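Local coordinates for CBS domain protein (Shewanella oneidensis, PDB 3LHH) that binds adenosine monophosphate through the paired CBS domains of a longer membrane protein that may also bind flavin adenine dinucleotide, at residues Val55-Asn60 / Ser76-Cys81; Asp86-Ile91 / Met139-Asp144; Gly90-Lys95 / Asp111-Cys116. All blocks are in the same frame, centred on the assembly; numbering follows the deposited sequence.

Contact 1. Residues Val55-Asn60 / Ser76-Cys81; sequences VFLDLN and SRFPVC. With AMP (adenosine monophosphate), chain B.
Phe56 and Cys81 meet because each places its first side-chain branch between its own backbone N and carbonyl carbon: Phe56 CG at chi1 66° and Cys81 SG at chi1 69°. The sulfur thereby approaches the ring obliquely, with Cys81 SG 3.5 Å from Phe56 CD2 and nearly as close to CE2, a Cys sulfur-aromatic contact. The backbones beneath form the parallel strand pair of a beta-alpha-beta unit, in which helix 63-71 connects strand 57-58 to strand 77-81. Leu57 is gripped through both its backbone polar atoms, its N donating to Pro79 O and its O accepting from Cys81 N; Leu59 N then bonds to Cys81 O. Leu57 and Val80 share the sheet face opposite to that of Asp58 and Cys81, and Leu57 packs there against helix 63-71. Further along, Leu59 CG presses on Val80 CG1 at 3.4 Å, tighter than usual for carbons, the two side chains crossing at about a right angle. Asp58 OD1 accepts from Asn60 N at 2.7 Å, closing an Asx turn, and also from Asn83 N. With a valine in its place, these two backbone N-H groups would probably lose their common acceptor and the turn would be freer to open. At the other end the backbone reads the adenine of AMP. Val55 N points almost straight at AMP N1 (3.0 Å, 172° at the hydrogen), while AMP N6 donates to both Val55 O and Arg77 O. Val55 CG1 lies alongside Phe78, in the plane of its ring and 3.6 Å from CE1. Ser76 holds the phosphate, with a weak bond from its OG and a firmer one from its backbone: Ser76 N lies 2.8 Å from AMP O2P.

Contact 2. Residues Asp86-Ile91 / Met139-Asp144; sequences DDMVGI and MVFVVD
The terminal methyl of Met88, a selenomethionine in this crystal, lies over one face of the Phe141 ring, with CE 4.2 Å from the ring centroid and displaced toward the rim. This CH-pi contact depends on a doubly bent chain: chi2 of 72° and chi3 of 76° fold the end of Met88 back across the aromatic group. CG of the same side chain also touches the ring, 3.5 Å from Phe141 CE2, and SE approaches obliquely as a Met-aromatic contact. Ring and chain therefore meet at three successive points rather than at the methyl alone. No hydrogen bond joins the two backbones. Strands 88-91 and 139-143 belong to different sheets, run nearly antiparallel (159°) with axes 9.2 Å apart, and meet almost wholly through side chains; this is the interface between the two halves of a CBS pair. Ile91 supplies the other part of the packing. Ile91 and Phe141 run alongside each other with their chains pointing opposite ways, bringing Ile91 CG1 to 3.9 Å from Phe141 CZ, while Ile91 CD1 rests 4.0 Å from SE of Met139. The Met139 chain is extended through its first two torsions, which carries the selenium across to the isoleucine; the bend at the third turns only the terminal methyl. Between Met88 and Ile91, Gly90 O sits near the plane of the Phe141 ring, at its edge, 4.3 Å from CZ. Here Val89 and Gly90 both face Val80 in a classic beta bulge. Pro79 packs against Met88, Met139 and Phe141, and Met139 also touches the bound AMP.

Contact 3. Residues Gly90-Lys95 / Asp111-Cys116; sequences GIISAK and DLVKNC
An antiparallel beta bridge ties the outer edge of strand 88-93, in the three-stranded sheet of one CBS half, to the loop that leads into strand 117-120 of the other half. Ile91 and Lys114 form its single hydrogen-bonded pair. Lys114 N donates to Ile91 O at 2.8 Å in an almost straight bond (170° at the hydrogen), while the return bond from Ile91 N to Lys114 O is 3.0 Å long and more bent, at 142°. Next to this bridge the loop closes tightly around Gly90, whose CA is 3.7 Å from Val113 CG1 and equally close to Cys116 SG. A CB on this residue would run into Lys114 O and Val113 CG1, and the backbone angles would in addition jam it against the carbonyl O of Val89, so a side chain is excluded on two counts. Cys116 comes from the other flank, its CB touching Ile91 CD1. Ile92 reaches the loop with the end of its chain. Its chi1 of -120° falls midway between staggered positions, and from there CG1 touches Leu112 CB at 3.8 Å and CD1 meets Val113 CG2 at 3.7 Å, crossing the valine at about a right angle. Beyond the bridge the strand passes directly into helix 94-102, with Ser93 at the N-cap and its OG weakly bonded to Gln96 N. Here the two backbones no longer bond directly, and one water takes over: it accepts from Ser93 N at 3.1 Å and donates to Leu112 O at 2.7 Å.

In the fold
Strand 77-81 is the middle strand of its sheet, pairing with strand 57-58 in contact 1 and, on its other side, with the strand 88-93 used by contacts 2 and 3, probably through bonds such as Val80 N to Gly90 O (2.6 Å). Contacts 2 and 3 share Gly90 and Ile91: the former uses the face of strand 88-93 to meet the second CBS half, the latter its outer edge. The centre of contact 1 is about 10 Å from that of contact 2 and about 8 Å from that of contact 3. Contact 1 binds AMP directly; in contact 2 the side chain of Met139 comes within about 4 Å of AMP at the nearest atoms, whereas that of Ile91 stays about 8 Å from it.

Contact 1. Residues Val55-Asn60 / Ser76-Cys81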
loop_
_atom_site.group_PDB
_atom_site.type_symbol
_atom_site.label_atom_id
_atom_site.label_comp_id
_atom_site.label_asym_id
_atom_site.label_seq_id
_atom_site.Cartn_x
_atom_site.Cartn_y
_atom_site.Cartn_z
ATOM N N VAL A 55 -0.181 7.680 -0.759
ATOM C CA VAL A 55 1.063 8.257 -0.258
ATOM C C VAL A 55 2.125 7.184 -0.329
ATOM O O VAL A 55 1.952 6.120 0.259
ATOM C CB VAL A 55 0.909 8.719 1.212
ATOM C CG1 VAL A 55 2.228 9.216 1.753
ATOM C CG2 VAL A 55 -0.174 9.789 1.326
ATOM N N PHE A 56 3.221 7.445 -1.038
ATOM C CA PHE A 56 4.161 6.376 -1.383
ATOM C C PHE A 56 5.624 6.773 -1.220
ATOM O O PHE A 56 5.952 7.954 -1.171
ATOM C CB PHE A 56 3.917 5.891 -2.820
ATOM C CG PHE A 56 4.214 6.929 -3.878
ATOM C CD1 PHE A 56 3.212 7.765 -4.345
ATOM C CD2 PHE A 56 5.487 7.051 -4.417
ATOM C CE1 PHE A 56 3.476 8.717 -5.323
ATOM C CE2 PHE A 56 5.767 8.005 -5.391
ATOM C CZ PHE A 56 4.758 8.838 -5.844
ATOM N N LEU A 57 6.496 5.777 -1.115
ATOM C CA LEU A 57 7.933 6.022 -1.062
ATOM C C LEU A 57 8.614 5.675 -2.397
ATOM O O LEU A 57 8.169 4.780 -3.112
ATOM C CB LEU A 57 8.554 5.232 0.084
ATOM C CG LEU A 57 7.891 5.414 1.457
ATOM C CD1 LEU A 57 8.718 4.729 2.527
ATOM C CD2 LEU A 57 7.705 6.868 1.793
ATOM N N ASP A 58 9.677 6.397 -2.737
ATOM C CA ASP A 58 10.354 6.219 -4.028
ATOM C C ASP A 58 11.787 5.773 -3.777
ATOM O O ASP A 58 12.595 6.483 -3.175
ATOM C CB ASP A 58 10.306 7.518 -4.850
ATOM C CG ASP A 58 10.791 7.347 -6.308
ATOM O OD1 ASP A 58 11.622 6.456 -6.602
ATOM O OD2 ASP A 58 10.340 8.142 -7.165
ATOM N N LEU A 59 12.080 4.562 -4.210
ATOM C CA LEU A 59 13.404 3.999 -4.058
ATOM C C LEU A 59 14.448 4.776 -4.836
ATOM O O LEU A 59 15.634 4.625 -4.573
ATOM C CB LEU A 59 13.414 2.552 -4.551
ATOM C CG LEU A 59 12.745 1.554 -3.632
ATOM C CD1 LEU A 59 12.839 0.167 -4.238
ATOM C CD2 LEU A 59 13.411 1.604 -2.261
ATOM N N ASN A 60 14.021 5.567 -5.823
ATOM C CA ASN A 60 14.964 6.399 -6.585
ATOM C C ASN A 60 15.249 7.756 -5.930
ATOM O O ASN A 60 16.058 8.541 -6.446
ATOM C CB ASN A 60 14.516 6.591 -8.043
ATOM C CG ASN A 60 14.660 5.300 -8.883
ATOM O OD1 ASN A 60 13.917 5.085 -9.844
ATOM N ND2 ASN A 60 15.608 4.446 -8.512
ATOM N N SER A 76 0.437 3.669 8.621
ATOM C CA SER A 76 1.326 2.625 9.122
ATOM C C SER A 76 2.146 1.953 8.034
ATOM O O SER A 76 3.233 1.436 8.297
ATOM C CB SER A 76 0.518 1.529 9.864
ATOM O OG SER A 76 -0.209 2.090 10.932
ATOM N N ARG A 77 1.605 1.903 6.823
ATOM C CA ARG A 77 2.286 1.219 5.729
ATOM C C ARG A 77 2.302 2.069 4.456
ATOM O O ARG A 77 1.355 2.784 4.166
ATOM C CB ARG A 77 1.643 -0.153 5.450
ATOM C CG ARG A 77 1.362 -0.986 6.705
ATOM C CD ARG A 77 1.099 -2.463 6.390
ATOM N NE ARG A 77 2.347 -3.214 6.282
ATOM C CZ ARG A 77 3.112 -3.541 7.320
ATOM N NH1 ARG A 77 2.761 -3.189 8.555
ATOM N NH2 ARG A 77 4.237 -4.214 7.125
ATOM N N PHE A 78 3.393 1.979 3.704
ATOM C CA PHE A 78 3.541 2.768 2.480
ATOM C C PHE A 78 3.929 1.892 1.310
ATOM O O PHE A 78 4.909 1.160 1.395
ATOM C CB PHE A 78 4.617 3.830 2.677
ATOM C CG PHE A 78 4.260 4.854 3.718
ATOM C CD1 PHE A 78 3.636 6.029 3.354
ATOM C CD2 PHE A 78 4.526 4.629 5.061
ATOM C CE1 PHE A 78 3.303 7.000 4.322
ATOM C CE2 PHE A 78 4.186 5.582 6.030
ATOM C CZ PHE A 78 3.574 6.763 5.652
ATOM N N PRO A 79 3.166 1.979 0.206
ATOM C CA PRO A 79 3.594 1.400 -1.064
ATOM C C PRO A 79 4.922 2.025 -1.455
ATOM O O PRO A 79 5.148 3.210 -1.197
ATOM C CB PRO A 79 2.502 1.847 -2.043
ATOM C CG PRO A 79 1.314 2.272 -1.137
ATOM C CD PRO A 79 1.960 2.814 0.069
ATOM N N VAL A 80 5.789 1.228 -2.065
ATOM C CA VAL A 80 7.110 1.671 -2.481
ATOM C C VAL A 80 7.278 1.400 -3.955
ATOM O O VAL A 80 7.074 0.275 -4.426
ATOM C CB VAL A 80 8.224 0.882 -1.780
ATOM C CG1 VAL A 80 9.581 1.339 -2.292
ATOM C CG2 VAL A 80 8.123 1.042 -0.282
ATOM N N CYS A 81 7.693 2.415 -4.687
ATOM C CA CYS A 81 7.828 2.253 -6.108
ATOM C C CYS A 81 9.171 2.794 -6.580
ATOM O O CYS A 81 10.036 3.156 -5.767
ATOM C CB CYS A 81 6.678 2.975 -6.800
ATOM S SG CYS A 81 6.828 4.750 -6.643
HETATM P P AMP B . -3.620 3.955 8.711
HETATM O O1P AMP B . -3.489 5.438 8.435
HETATM O O2P AMP B . -2.362 3.185 8.411
HETATM O O3P AMP B . -4.284 3.591 10.017
HETATM O "O5'" AMP B . -4.740 3.555 7.636
HETATM C "C5'" AMP B . -6.063 4.088 7.759
HETATM C "C4'" AMP B . -6.672 4.334 6.378
HETATM O "O4'" AMP B . -5.921 5.306 5.633
HETATM C "C3'" AMP B . -6.655 3.090 5.494
HETATM O "O3'" AMP B . -7.759 2.203 5.750
HETATM C "C2'" AMP B . -6.694 3.695 4.107
HETATM O "O2'" AMP B . -8.026 4.176 3.916
HETATM C "C1'" AMP B . -5.818 4.925 4.249
HETATM N N9 AMP B . -4.375 4.661 3.968
HETATM C C8 AMP B . -3.564 3.843 4.668
HETATM N N7 AMP B . -2.301 3.843 4.182
HETATM C C5 AMP B . -2.294 4.681 3.128
HETATM C C6 AMP B . -1.274 5.155 2.171
HETATM N N6 AMP B . 0.012 4.714 2.224
HETATM N N1 AMP B . -1.668 6.051 1.247
HETATM C C2 AMP B . -2.942 6.504 1.188
HETATM N N3 AMP B . -3.919 6.110 2.028
HETATM C C4 AMP B . -3.655 5.214 3.000
#

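Contact 2. Residues Asp86-Ile91 / Met139-Asp144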
loop_
_atom_site.group_PDB
_atom_site.type_symbol
_atom_site.label_atom_id
_atom_site.label_comp_id
_atom_site.label_asym_id
_atom_site.label_seq_id
_atom_site.Cartn_x
_atom_site.Cartn_y
_atom_site.Cartn_z
ATOM N N ASP A 86 3.372 3.514 -11.025
ATOM C CA ASP A 86 3.170 2.445 -12.006
ATOM C C ASP A 86 4.367 1.522 -12.106
ATOM O O ASP A 86 4.415 0.646 -12.961
ATOM C CB ASP A 86 2.799 3.012 -13.378
ATOM C CG ASP A 86 1.391 3.557 -13.404
ATOM O OD1 ASP A 86 0.449 2.735 -13.428
ATOM O OD2 ASP A 86 1.226 4.796 -13.361
ATOM N N ASP A 87 5.340 1.727 -11.230
ATOM C CA ASP A 87 6.430 0.773 -11.084
ATOM C C ASP A 87 6.535 0.433 -9.600
ATOM O O ASP A 87 7.527 0.741 -8.948
ATOM C CB ASP A 87 7.741 1.345 -11.640
ATOM C CG ASP A 87 8.861 0.309 -11.712
ATOM O OD1 ASP A 87 8.600 -0.899 -11.500
ATOM O OD2 ASP A 87 10.013 0.710 -11.984
HETATM N N MSE A 88 5.487 -0.202 -9.079
HETATM C CA MSE A 88 5.403 -0.556 -7.667
HETATM C C MSE A 88 6.318 -1.726 -7.351
HETATM O O MSE A 88 6.286 -2.746 -8.028
HETATM C CB MSE A 88 3.976 -0.947 -7.301
HETATM C CG MSE A 88 3.690 -0.836 -5.828
HETATM SE SE MSE A 88 3.614 1.040 -5.446
HETATM C CE MSE A 88 1.866 1.377 -6.195
ATOM N N VAL A 89 7.121 -1.591 -6.311
ATOM C CA VAL A 89 8.021 -2.676 -5.952
ATOM C C VAL A 89 7.528 -3.458 -4.725
ATOM O O VAL A 89 7.892 -4.618 -4.547
ATOM C CB VAL A 89 9.455 -2.162 -5.741
ATOM C CG1 VAL A 89 10.314 -3.228 -5.109
ATOM C CG2 VAL A 89 10.055 -1.745 -7.075
ATOM N N GLY A 90 6.695 -2.820 -3.897
ATOM C CA GLY A 90 6.176 -3.435 -2.684
ATOM C C GLY A 90 5.719 -2.416 -1.643
ATOM O O GLY A 90 5.229 -1.344 -1.968
ATOM N N ILE A 91 5.914 -2.749 -0.379
ATOM C CA ILE A 91 5.297 -2.010 0.710
ATOM C C ILE A 91 6.257 -1.970 1.886
ATOM O O ILE A 91 7.059 -2.882 2.071
ATOM C CB ILE A 91 3.991 -2.701 1.148
ATOM C CG1 ILE A 91 2.901 -2.516 0.099
ATOM C CG2 ILE A 91 3.502 -2.173 2.477
ATOM C CD1 ILE A 91 1.759 -3.501 0.286
HETATM N N MSE A 139 -2.904 -4.609 2.843
HETATM C CA MSE A 139 -3.039 -3.714 1.700
HETATM C C MSE A 139 -2.917 -4.487 0.376
HETATM O O MSE A 139 -2.031 -5.320 0.229
HETATM C CB MSE A 139 -1.922 -2.674 1.817
HETATM C CG MSE A 139 -1.794 -1.668 0.719
HETATM SE SE MSE A 139 -0.459 -0.310 1.254
HETATM C CE MSE A 139 -1.443 0.575 2.687
ATOM N N VAL A 140 -3.818 -4.236 -0.571
ATOM C CA VAL A 140 -3.707 -4.819 -1.914
ATOM C C VAL A 140 -3.827 -3.722 -2.965
ATOM O O VAL A 140 -4.527 -2.719 -2.762
ATOM C CB VAL A 140 -4.783 -5.894 -2.204
ATOM C CG1 VAL A 140 -4.700 -7.050 -1.210
ATOM C CG2 VAL A 140 -6.167 -5.269 -2.199
ATOM N N PHE A 141 -3.131 -3.906 -4.082
ATOM C CA PHE A 141 -3.184 -2.964 -5.190
ATOM C C PHE A 141 -4.173 -3.430 -6.252
ATOM O O PHE A 141 -4.245 -4.613 -6.581
ATOM C CB PHE A 141 -1.798 -2.775 -5.801
ATOM C CG PHE A 141 -0.786 -2.214 -4.839
ATOM C CD1 PHE A 141 -1.001 -0.991 -4.212
ATOM C CD2 PHE A 141 0.386 -2.900 -4.563
ATOM C CE1 PHE A 141 -0.068 -0.480 -3.320
ATOM C CE2 PHE A 141 1.326 -2.382 -3.679
ATOM C CZ PHE A 141 1.096 -1.180 -3.054
ATOM N N VAL A 142 -4.923 -2.484 -6.794
ATOM C CA VAL A 142 -5.934 -2.774 -7.786
ATOM C C VAL A 142 -5.550 -2.197 -9.150
ATOM O O VAL A 142 -5.188 -1.023 -9.250
ATOM C CB VAL A 142 -7.279 -2.191 -7.348
ATOM C CG1 VAL A 142 -8.361 -2.535 -8.363
ATOM C CG2 VAL A 142 -7.649 -2.715 -5.956
ATOM N N VAL A 143 -5.621 -3.025 -10.192
ATOM C CA VAL A 143 -5.291 -2.591 -11.551
ATOM C C VAL A 143 -6.508 -2.705 -12.463
ATOM O O VAL A 143 -7.405 -3.505 -12.197
ATOM C CB VAL A 143 -4.145 -3.434 -12.171
ATOM C CG1 VAL A 143 -2.938 -3.441 -11.246
ATOM C CG2 VAL A 143 -4.624 -4.867 -12.445
ATOM N N ASP A 144 -6.539 -1.906 -13.530
ATOM C CA ASP A 144 -7.594 -2.028 -14.542
ATOM C C ASP A 144 -7.216 -3.055 -15.610
ATOM O O ASP A 144 -6.250 -3.808 -15.451
ATOM C CB ASP A 144 -7.962 -0.668 -15.166
ATOM C CG ASP A 144 -6.781 0.015 -15.873
ATOM O OD1 ASP A 144 -5.822 -0.677 -16.296
ATOM O OD2 ASP A 144 -6.826 1.260 -16.012
#

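Contact 3. Residues Gly90-Lys95 / Asp111-Cys116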
loop_
_atom_site.group_PDB
_atom_site.type_symbol
_atom_site.label_atom_id
_atom_site.label_comp_id
_atom_site.label_asym_id
_atom_site.label_seq_id
_atom_site.Cartn_x
_atom_site.Cartn_y
_atom_site.Cartn_z
ATOM N N GLY A 90 6.695 -2.820 -3.897
ATOM C CA GLY A 90 6.176 -3.435 -2.684
ATOM C C GLY A 90 5.719 -2.416 -1.643
ATOM O O GLY A 90 5.229 -1.344 -1.968
ATOM N N ILE A 91 5.914 -2.749 -0.379
ATOM C CA ILE A 91 5.297 -2.010 0.710
ATOM C C ILE A 91 6.257 -1.970 1.886
ATOM O O ILE A 91 7.059 -2.882 2.071
ATOM C CB ILE A 91 3.991 -2.701 1.148
ATOM C CG1 ILE A 91 2.901 -2.516 0.099
ATOM C CG2 ILE A 91 3.502 -2.173 2.477
ATOM C CD1 ILE A 91 1.759 -3.501 0.286
ATOM N N ILE A 92 6.176 -0.910 2.681
ATOM C CA ILE A 92 7.078 -0.745 3.808
ATOM C C ILE A 92 6.254 -0.410 5.034
ATOM O O ILE A 92 5.273 0.340 4.952
ATOM C CB ILE A 92 8.108 0.377 3.523
ATOM C CG1 ILE A 92 9.524 -0.186 3.573
ATOM C CG2 ILE A 92 7.981 1.526 4.494
ATOM C CD1 ILE A 92 10.310 0.076 2.309
ATOM N N SER A 93 6.653 -0.984 6.165
ATOM C CA SER A 93 6.094 -0.632 7.456
ATOM C C SER A 93 6.798 0.612 7.989
ATOM O O SER A 93 8.027 0.654 8.047
ATOM C CB SER A 93 6.296 -1.787 8.435
ATOM O OG SER A 93 6.150 -1.338 9.764
ATOM N N ALA A 94 6.026 1.621 8.376
ATOM C CA ALA A 94 6.623 2.843 8.879
ATOM C C ALA A 94 7.400 2.565 10.170
ATOM O O ALA A 94 8.510 3.071 10.376
ATOM C CB ALA A 94 5.552 3.888 9.114
ATOM N N LYS A 95 6.802 1.763 11.039
ATOM C CA LYS A 95 7.393 1.476 12.335
ATOM C C LYS A 95 8.773 0.889 12.150
ATOM O O LYS A 95 9.698 1.214 12.882
ATOM C CB LYS A 95 6.511 0.501 13.117
ATOM C CG LYS A 95 7.134 0.015 14.414
ATOM C CD LYS A 95 6.213 -0.944 15.149
ATOM C CE LYS A 95 6.932 -1.572 16.334
ATOM N NZ LYS A 95 6.018 -2.412 17.163
ATOM N N ASP A 111 15.797 -2.829 1.429
ATOM C CA ASP A 111 15.925 -3.988 2.304
ATOM C C ASP A 111 14.686 -4.215 3.176
ATOM O O ASP A 111 14.477 -5.304 3.705
ATOM C CB ASP A 111 17.168 -3.835 3.186
ATOM C CG ASP A 111 18.469 -3.972 2.398
ATOM O OD1 ASP A 111 18.431 -4.416 1.223
ATOM O OD2 ASP A 111 19.537 -3.639 2.960
ATOM N N LEU A 112 13.861 -3.186 3.327
ATOM C CA LEU A 112 12.679 -3.302 4.165
ATOM C C LEU A 112 11.421 -3.555 3.337
ATOM O O LEU A 112 10.336 -3.722 3.886
ATOM C CB LEU A 112 12.501 -2.063 5.050
ATOM C CG LEU A 112 13.552 -1.843 6.147
ATOM C CD1 LEU A 112 14.883 -1.462 5.520
ATOM C CD2 LEU A 112 13.106 -0.779 7.134
ATOM N N VAL A 113 11.558 -3.593 2.017
ATOM C CA VAL A 113 10.385 -3.746 1.175
ATOM C C VAL A 113 9.792 -5.139 1.346
ATOM O O VAL A 113 10.512 -6.128 1.313
ATOM C CB VAL A 113 10.729 -3.526 -0.304
ATOM C CG1 VAL A 113 9.496 -3.750 -1.185
ATOM C CG2 VAL A 113 11.298 -2.138 -0.510
ATOM N N LYS A 114 8.480 -5.214 1.534
ATOM C CA LYS A 114 7.793 -6.500 1.615
ATOM C C LYS A 114 6.901 -6.640 0.396
ATOM O O LYS A 114 6.544 -5.635 -0.238
ATOM C CB LYS A 114 6.948 -6.586 2.886
ATOM C CG LYS A 114 7.670 -6.137 4.154
ATOM C CD LYS A 114 8.850 -7.043 4.473
ATOM C CE LYS A 114 9.647 -6.529 5.661
ATOM N NZ LYS A 114 10.803 -7.422 5.968
ATOM N N ASN A 115 6.538 -7.875 0.069
ATOM C CA ASN A 115 5.782 -8.152 -1.148
ATOM C C ASN A 115 4.392 -7.541 -1.170
ATOM O O ASN A 115 3.747 -7.410 -0.146
ATOM C CB ASN A 115 5.662 -9.660 -1.396
ATOM C CG ASN A 115 4.821 -9.974 -2.621
ATOM O OD1 ASN A 115 5.087 -9.465 -3.711
ATOM N ND2 ASN A 115 3.789 -10.800 -2.447
ATOM N N CYS A 116 3.929 -7.197 -2.361
ATOM C CA CYS A 116 2.629 -6.582 -2.539
ATOM C C CYS A 116 1.821 -7.406 -3.521
ATOM O O CYS A 116 2.357 -7.881 -4.526
ATOM C CB CYS A 116 2.810 -5.174 -3.104
ATOM S SG CYS A 116 3.573 -5.136 -4.756
HETATM O O HOH W 1 8.793 -3.194 6.072
#